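Local structure of protein ElaA (Pseudomonas aeruginosa, 1XEB) at residues Val40-Leu52 against Leu61-Glu73. The protein probably transfers an acyl group, such as acetyl, from coenzyme A to an amine, as expected of a GNAT-fold N-acetyltransferase. Numbering follows the deposited sequence.
Sequences VDGLDLVGDTHHL and LAYLRLLDPVRHE
The antiparallel beta hairpin of strands 50-56 and 59-67 in the GNAT fold joins H50, H51 and L52 to L66, R65 and L64. H50-L66 and L52-L64 are hydrogen-bonded pairs; H51-R65 between them is a non-hydrogen-bonded pair. On the face of L52 and L64, L52 CD2 packs 3.7 Å from L64 CG, and helix 92-108 lies against this side.

The other face carries H51, Y63 and R65, and helix 15-32 packs on it. D41, L43 and D44 of the preceding loop gather round the R65 guanidinium. The R65 chain runs extended to CD and then bends about CG-CD (chi3 67°), which brings the guanidinium to D41. It grips D41 end-on in a salt bridge: NH1 lies 2.9 Å from D41 OD2, and NH2 bonds D41 OD1. Both oxygens use syn lone pairs, and the two flat groups are nearly coplanar, 10° apart. D44 also forms a salt bridge with R65, but the hydrogen bond from NH1 to D44 OD2 is weak, and the stronger partner of D44 is R25 of helix 15-32. L43 CB covers one face of the guanidinium.

At the hairpin's open end, the type II' turn V46-T49 meets D68. D68 OD1 accepts D48 N at 2.7 Å, from above the carboxylate plane, while OD2 takes R71 N in an Asx motif.

H51 and Y63 lie side by side, rim to rim. Bonds at both ring nitrogens fix the rotation of the imidazole. H51 NE2 donates to D44 O at 3.1 Å, in the ring plane. Its ND1 shares a 2.6 Å hydrogen bond with Y63 OH.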
loop_
_atom_site.group_PDB
_atom_site.type_symbol
_atom_site.label_atom_id
_atom_site.label_comp_id
_atom_site.label_asym_id
_atom_site.label_seq_id
_atom_site.Cartn_x
_atom_site.Cartn_y
_atom_site.Cartn_z
ATOM N N VAL A 40 -4.397 -7.536 -10.520
ATOM C CA VAL A 40 -5.092 -6.415 -11.159
ATOM C C VAL A 40 -6.538 -6.531 -10.710
ATOM O O VAL A 40 -7.403 -6.983 -11.460
ATOM C CB VAL A 40 -5.005 -6.544 -12.686
ATOM C CG1 VAL A 40 -5.505 -5.278 -13.355
ATOM C CG2 VAL A 40 -3.577 -6.868 -13.078
ATOM N N ASP A 41 -6.785 -6.098 -9.479
ATOM C CA ASP A 41 -8.088 -6.232 -8.849
ATOM C C ASP A 41 -9.190 -5.215 -9.102
ATOM O O ASP A 41 -10.197 -5.234 -8.403
ATOM C CB ASP A 41 -7.897 -6.401 -7.328
ATOM C CG ASP A 41 -7.431 -5.118 -6.630
ATOM O OD1 ASP A 41 -7.420 -5.098 -5.380
ATOM O OD2 ASP A 41 -7.080 -4.133 -7.306
ATOM N N GLY A 42 -9.022 -4.326 -10.072
ATOM C CA GLY A 42 -10.073 -3.353 -10.345
ATOM C C GLY A 42 -10.223 -2.148 -9.417
ATOM O O GLY A 42 -11.075 -1.288 -9.659
ATOM N N LEU A 43 -9.421 -2.049 -8.360
ATOM C CA LEU A 43 -9.557 -0.899 -7.458
ATOM C C LEU A 43 -8.524 0.178 -7.760
ATOM O O LEU A 43 -8.457 1.211 -7.069
ATOM C CB LEU A 43 -9.412 -1.345 -6.007
ATOM C CG LEU A 43 -10.393 -2.429 -5.581
ATOM C CD1 LEU A 43 -10.019 -2.933 -4.201
ATOM C CD2 LEU A 43 -11.821 -1.874 -5.602
ATOM N N ASP A 44 -7.742 -0.051 -8.811
ATOM C CA ASP A 44 -6.683 0.867 -9.196
ATOM C C ASP A 44 -7.092 2.118 -9.939
ATOM O O ASP A 44 -6.498 3.169 -9.724
ATOM C CB ASP A 44 -5.625 0.135 -10.013
ATOM C CG ASP A 44 -4.819 -0.840 -9.181
ATOM O OD1 ASP A 44 -4.905 -2.063 -9.421
ATOM O OD2 ASP A 44 -4.087 -0.383 -8.280
ATOM N N LEU A 45 -8.095 2.028 -10.807
ATOM C CA LEU A 45 -8.524 3.207 -11.574
ATOM C C LEU A 45 -9.967 3.641 -11.295
ATOM O O LEU A 45 -10.740 3.856 -12.225
ATOM C CB LEU A 45 -8.369 2.945 -13.078
ATOM C CG LEU A 45 -7.130 2.176 -13.533
ATOM C CD1 LEU A 45 -7.217 1.958 -15.051
ATOM C CD2 LEU A 45 -5.856 2.938 -13.152
ATOM N N VAL A 46 -10.333 3.764 -10.027
ATOM C CA VAL A 46 -11.690 4.181 -9.681
ATOM C C VAL A 46 -11.673 5.209 -8.568
ATOM O O VAL A 46 -10.687 5.309 -7.838
ATOM C CB VAL A 46 -12.548 2.990 -9.208
ATOM C CG1 VAL A 46 -12.782 2.020 -10.368
ATOM C CG2 VAL A 46 -11.852 2.297 -8.018
ATOM N N GLY A 47 -12.779 5.949 -8.442
ATOM C CA GLY A 47 -12.913 6.976 -7.423
ATOM C C GLY A 47 -11.677 7.849 -7.315
ATOM O O GLY A 47 -11.240 8.451 -8.303
ATOM N N ASP A 48 -11.111 7.922 -6.113
ATOM C CA ASP A 48 -9.920 8.722 -5.900
ATOM C C ASP A 48 -8.716 7.885 -5.449
ATOM O O ASP A 48 -7.841 8.365 -4.721
ATOM C CB ASP A 48 -10.196 9.844 -4.888
ATOM C CG ASP A 48 -11.109 10.939 -5.451
ATOM O OD1 ASP A 48 -10.851 11.437 -6.574
ATOM O OD2 ASP A 48 -12.079 11.309 -4.757
ATOM N N THR A 49 -8.656 6.635 -5.879
ATOM C CA THR A 49 -7.521 5.825 -5.494
ATOM C C THR A 49 -6.209 6.544 -5.840
ATOM O O THR A 49 -6.013 6.996 -6.982
ATOM C CB THR A 49 -7.521 4.496 -6.217
ATOM O OG1 THR A 49 -8.699 3.771 -5.881
ATOM C CG2 THR A 49 -6.310 3.696 -5.826
ATOM N N HIS A 50 -5.315 6.671 -4.865
ATOM C CA HIS A 50 -4.034 7.304 -5.151
ATOM C C HIS A 50 -2.925 6.266 -5.213
ATOM O O HIS A 50 -3.100 5.132 -4.763
ATOM C CB HIS A 50 -3.704 8.390 -4.116
ATOM C CG HIS A 50 -4.340 9.710 -4.418
ATOM N ND1 HIS A 50 -5.703 9.886 -4.457
ATOM C CD2 HIS A 50 -3.799 10.910 -4.740
ATOM C CE1 HIS A 50 -5.978 11.135 -4.792
ATOM N NE2 HIS A 50 -4.839 11.777 -4.970
ATOM N N HIS A 51 -1.794 6.657 -5.793
ATOM C CA HIS A 51 -0.656 5.765 -5.922
ATOM C C HIS A 51 0.638 6.464 -5.489
ATOM O O HIS A 51 1.087 7.431 -6.121
ATOM C CB HIS A 51 -0.557 5.277 -7.371
ATOM C CG HIS A 51 -1.798 4.588 -7.854
ATOM N ND1 HIS A 51 -1.961 3.218 -7.805
ATOM C CD2 HIS A 51 -2.966 5.088 -8.332
ATOM C CE1 HIS A 51 -3.176 2.907 -8.225
ATOM N NE2 HIS A 51 -3.805 4.025 -8.550
ATOM N N LEU A 52 1.223 5.975 -4.396
ATOM C CA LEU A 52 2.458 6.527 -3.871
ATOM C C LEU A 52 3.610 5.748 -4.480
ATOM O O LEU A 52 3.652 4.523 -4.411
ATOM C CB LEU A 52 2.494 6.409 -2.347
ATOM C CG LEU A 52 3.773 6.960 -1.719
ATOM C CD1 LEU A 52 3.779 8.473 -1.852
ATOM C CD2 LEU A 52 3.866 6.544 -0.263
ATOM N N LEU A 61 11.149 1.569 -7.003
ATOM C CA LEU A 61 11.649 0.742 -5.910
ATOM C C LEU A 61 10.674 0.497 -4.761
ATOM O O LEU A 61 10.807 -0.481 -4.020
ATOM C CB LEU A 61 12.946 1.336 -5.364
ATOM C CG LEU A 61 14.110 1.536 -6.344
ATOM C CD1 LEU A 61 15.341 1.946 -5.539
ATOM C CD2 LEU A 61 14.395 0.262 -7.143
ATOM N N ALA A 62 9.694 1.381 -4.610
ATOM C CA ALA A 62 8.722 1.224 -3.543
ATOM C C ALA A 62 7.396 1.780 -3.995
ATOM O O ALA A 62 7.347 2.769 -4.746
ATOM C CB ALA A 62 9.185 1.945 -2.277
ATOM N N TYR A 63 6.328 1.150 -3.510
ATOM C CA TYR A 63 4.978 1.541 -3.856
ATOM C C TYR A 63 3.963 1.168 -2.790
ATOM O O TYR A 63 4.173 0.253 -1.998
ATOM C CB TYR A 63 4.587 0.845 -5.161
ATOM C CG TYR A 63 3.122 0.945 -5.514
ATOM C CD1 TYR A 63 2.643 1.994 -6.295
ATOM C CD2 TYR A 63 2.212 0.006 -5.045
ATOM C CE1 TYR A 63 1.289 2.102 -6.600
ATOM C CE2 TYR A 63 0.859 0.110 -5.336
ATOM C CZ TYR A 63 0.400 1.156 -6.118
ATOM O OH TYR A 63 -0.941 1.245 -6.437
ATOM N N LEU A 64 2.874 1.920 -2.761
ATOM C CA LEU A 64 1.751 1.623 -1.893
ATOM C C LEU A 64 0.530 2.340 -2.482
ATOM O O LEU A 64 0.637 3.400 -3.118
ATOM C CB LEU A 64 2.007 2.013 -0.425
ATOM C CG LEU A 64 1.845 3.418 0.146
ATOM C CD1 LEU A 64 0.395 3.903 0.035
ATOM C CD2 LEU A 64 2.278 3.370 1.605
ATOM N N ARG A 65 -0.626 1.725 -2.288
ATOM C CA ARG A 65 -1.873 2.250 -2.803
ATOM C C ARG A 65 -2.808 2.754 -1.702
ATOM O O ARG A 65 -2.913 2.157 -0.622
ATOM C CB ARG A 65 -2.577 1.156 -3.612
ATOM C CG ARG A 65 -3.919 1.566 -4.176
ATOM C CD ARG A 65 -4.531 0.442 -4.990
ATOM N NE ARG A 65 -4.904 -0.709 -4.169
ATOM C CZ ARG A 65 -5.485 -1.803 -4.654
ATOM N NH1 ARG A 65 -5.753 -1.889 -5.957
ATOM N NH2 ARG A 65 -5.802 -2.809 -3.841
ATOM N N LEU A 66 -3.482 3.858 -2.002
ATOM C CA LEU A 66 -4.439 4.462 -1.099
ATOM C C LEU A 66 -5.849 4.442 -1.724
ATOM O O LEU A 66 -6.078 5.035 -2.779
ATOM C CB LEU A 66 -4.009 5.904 -0.788
ATOM C CG LEU A 66 -2.688 5.977 -0.016
ATOM C CD1 LEU A 66 -1.878 7.192 -0.422
ATOM C CD2 LEU A 66 -2.980 6.003 1.449
ATOM N N LEU A 67 -6.788 3.750 -1.082
ATOM C CA LEU A 67 -8.169 3.708 -1.571
ATOM C C LEU A 67 -8.976 4.787 -0.825
ATOM O O LEU A 67 -8.861 4.902 0.401
ATOM C CB LEU A 67 -8.771 2.323 -1.323
ATOM C CG LEU A 67 -8.275 1.135 -2.161
ATOM C CD1 LEU A 67 -6.777 1.145 -2.230
ATOM C CD2 LEU A 67 -8.762 -0.177 -1.555
ATOM N N ASP A 68 -9.777 5.573 -1.547
ATOM C CA ASP A 68 -10.562 6.642 -0.918
ATOM C C ASP A 68 -11.677 6.143 -0.006
ATOM O O ASP A 68 -12.265 5.081 -0.231
ATOM C CB ASP A 68 -11.151 7.614 -1.960
ATOM C CG ASP A 68 -12.274 7.008 -2.779
ATOM O OD1 ASP A 68 -12.011 6.658 -3.946
ATOM O OD2 ASP A 68 -13.416 6.886 -2.269
ATOM N N PRO A 69 -11.995 6.933 1.031
ATOM C CA PRO A 69 -13.018 6.633 2.029
ATOM C C PRO A 69 -14.481 6.504 1.609
ATOM O O PRO A 69 -15.179 5.637 2.144
ATOM C CB PRO A 69 -12.783 7.715 3.086
ATOM C CG PRO A 69 -12.299 8.862 2.289
ATOM C CD PRO A 69 -11.337 8.217 1.331
ATOM N N VAL A 70 -14.974 7.321 0.675
ATOM C CA VAL A 70 -16.383 7.157 0.313
ATOM C C VAL A 70 -16.619 5.779 -0.315
ATOM O O VAL A 70 -17.681 5.192 -0.143
ATOM C CB VAL A 70 -16.899 8.270 -0.640
ATOM C CG1 VAL A 70 -16.032 9.503 -0.518
ATOM C CG2 VAL A 70 -17.010 7.758 -2.067
ATOM N N ARG A 71 -15.620 5.252 -1.025
ATOM C CA ARG A 71 -15.752 3.931 -1.634
ATOM C C ARG A 71 -15.431 2.803 -0.658
ATOM O O ARG A 71 -15.589 1.624 -0.980
ATOM C CB ARG A 71 -14.858 3.820 -2.868
ATOM C CG ARG A 71 -15.641 3.891 -4.170
ATOM C CD ARG A 71 -14.858 4.553 -5.270
ATOM N NE ARG A 71 -15.605 4.549 -6.529
ATOM C CZ ARG A 71 -15.944 3.451 -7.204
ATOM N NH1 ARG A 71 -16.623 3.555 -8.336
ATOM N NH2 ARG A 71 -15.603 2.247 -6.758
ATOM N N HIS A 72 -15.005 3.164 0.552
ATOM C CA HIS A 72 -14.672 2.165 1.556
ATOM C C HIS A 72 -15.213 2.452 2.960
ATOM O O HIS A 72 -14.470 2.628 3.929
ATOM C CB HIS A 72 -13.156 1.963 1.545
ATOM C CG HIS A 72 -12.655 1.470 0.225
ATOM N ND1 HIS A 72 -12.871 0.180 -0.207
ATOM C CD2 HIS A 72 -12.099 2.129 -0.821
ATOM C CE1 HIS A 72 -12.479 0.070 -1.463
ATOM N NE2 HIS A 72 -12.008 1.239 -1.860
ATOM N N GLU A 73 -16.536 2.505 3.042
ATOM C CA GLU A 73 -17.245 2.715 4.294
ATOM C C GLU A 73 -16.608 3.655 5.330
ATOM O O GLU A 73 -16.588 3.339 6.523
ATOM C CB GLU A 73 -17.496 1.363 4.949
ATOM C CG GLU A 73 -18.231 0.354 4.084
ATOM C CD GLU A 73 -17.334 -0.330 3.069
ATOM O OE1 GLU A 73 -16.116 -0.471 3.340
ATOM O OE2 GLU A 73 -17.852 -0.748 2.013
#